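PDB 5IMY: vaginolysin from Gardnerella vaginalis, which probably acts as a secreted pore-forming toxin that binds cholesterol in host membranes, as other cholesterol-dependent cytolysins do. Local coordinates for residues T238-S241 with L242-G246. Residues are numbered along the deposited sequence; the frame is centred on the assembly and turned at random.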
# COMPACT_ATOMS: atom_id res chain seq x y z
N THR A 238 1.89 -48.73 42.31
CA THR A 238 2.83 -47.80 42.93
C THR A 238 3.24 -46.67 41.99
O THR A 238 3.66 -46.92 40.85
CB THR A 238 4.08 -48.54 43.45
OG1 THR A 238 4.99 -47.58 44.01
CG2 THR A 238 4.82 -49.34 42.38
N PRO A 239 3.17 -45.41 42.43
CA PRO A 239 3.52 -44.30 41.53
C PRO A 239 4.99 -44.29 41.13
O PRO A 239 5.32 -43.77 40.06
CB PRO A 239 3.15 -43.05 42.34
CG PRO A 239 3.23 -43.49 43.76
CD PRO A 239 2.79 -44.92 43.77
N ASP A 240 5.88 -44.85 41.95
CA ASP A 240 7.28 -44.92 41.57
C ASP A 240 7.47 -45.67 40.26
O ASP A 240 8.42 -45.38 39.52
CB ASP A 240 8.10 -45.58 42.68
CG ASP A 240 8.61 -44.59 43.72
OD1 ASP A 240 8.77 -43.40 43.38
OD2 ASP A 240 8.85 -45.01 44.87
N SER A 241 6.59 -46.62 39.96
CA SER A 241 6.67 -47.33 38.69
C SER A 241 6.65 -46.38 37.51
O SER A 241 7.25 -46.66 36.47
CB SER A 241 5.53 -48.34 38.58
OG SER A 241 6.01 -49.64 38.30
N LEU A 242 5.95 -45.25 37.65
CA LEU A 242 5.87 -44.24 36.60
C LEU A 242 6.98 -43.20 36.73
O LEU A 242 7.62 -42.86 35.73
CB LEU A 242 4.50 -43.57 36.63
CG LEU A 242 3.36 -44.33 35.93
CD1 LEU A 242 3.45 -45.84 36.12
CD2 LEU A 242 2.03 -43.82 36.45
N LYS A 243 7.20 -42.70 37.95
CA LYS A 243 8.32 -41.79 38.20
C LYS A 243 9.59 -42.29 37.52
O LYS A 243 10.23 -41.56 36.75
CB LYS A 243 8.53 -41.65 39.71
CG LYS A 243 9.81 -40.94 40.14
CD LYS A 243 9.71 -39.43 40.00
CE LYS A 243 10.85 -38.73 40.73
NZ LYS A 243 10.89 -39.07 42.19
N ASN A 244 9.96 -43.53 37.80
CA ASN A 244 10.98 -44.21 37.01
C ASN A 244 10.33 -44.65 35.71
O ASN A 244 9.33 -45.37 35.73
CB ASN A 244 11.55 -45.42 37.76
CG ASN A 244 11.50 -45.26 39.27
OD1 ASN A 244 12.36 -44.61 39.86
ND2 ASN A 244 10.50 -45.86 39.89
N ARG A 245 10.91 -44.22 34.59
CA ARG A 245 10.36 -44.31 33.23
C ARG A 245 10.16 -42.91 32.67
O ARG A 245 9.92 -42.75 31.47
CB ARG A 245 9.03 -45.07 33.16
CG ARG A 245 9.17 -46.58 33.24
CD ARG A 245 7.84 -47.26 33.05
NE ARG A 245 7.91 -48.68 33.39
CZ ARG A 245 8.56 -49.59 32.67
NH1 ARG A 245 9.20 -49.23 31.56
NH2 ARG A 245 8.57 -50.86 33.06
N GLY A 246 10.25 -41.90 33.52
CA GLY A 246 10.18 -40.53 33.07
C GLY A 246 8.79 -39.96 32.95
O GLY A 246 8.56 -39.08 32.11
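Helix 240-243 is a single short turn, and the carbonyl of P239, just before it, is held by two amides of its second half. K243 N lies 3.0 Å from P239 O, nearly straight (170°) and in the carbonyl plane. L242 N meets P239 O at 2.9 Å from above that plane, with a more bent angle of 142°. One further bond follows, from N244 N to D240 O at 3.0 Å. The place of D240 O is less sure, because the modelled side-chain amide of N244 crowds it.

The side chains of D240 and K243 lie alongside each other and point the same way. K243 has CG anti to its backbone N (chi1 169°), which sets CB and CG beside D240 OD1. D240 OD1 passes K243 CB at 4.1 Å. The lysine chain then bends at chi2 and chi4. K243 NZ stays 5.0 Å from D240 OD1, so the charged ends do not touch, and any attraction between them is probably weak at this surface. R245 runs extended from CG to NE past the carbonyl of S241, and R245 CD comes within 3.5 Å of S241 O.

L242 is the buried residue of the group. Its side chain packs on L25 and L29 of helix 22-30, and also on F233 and V247. P239 and K243 touch Y28 of the same helix. The turn thus sits on the N-terminal helix at the protein surface.

N244 leaves helical geometry, and a type II turn runs from K243 to G246. With G246 at positive phi as the C-prime residue, G246 N bonds to K243 O and V247 N to L242 O, the Schellman motif that ends a helix.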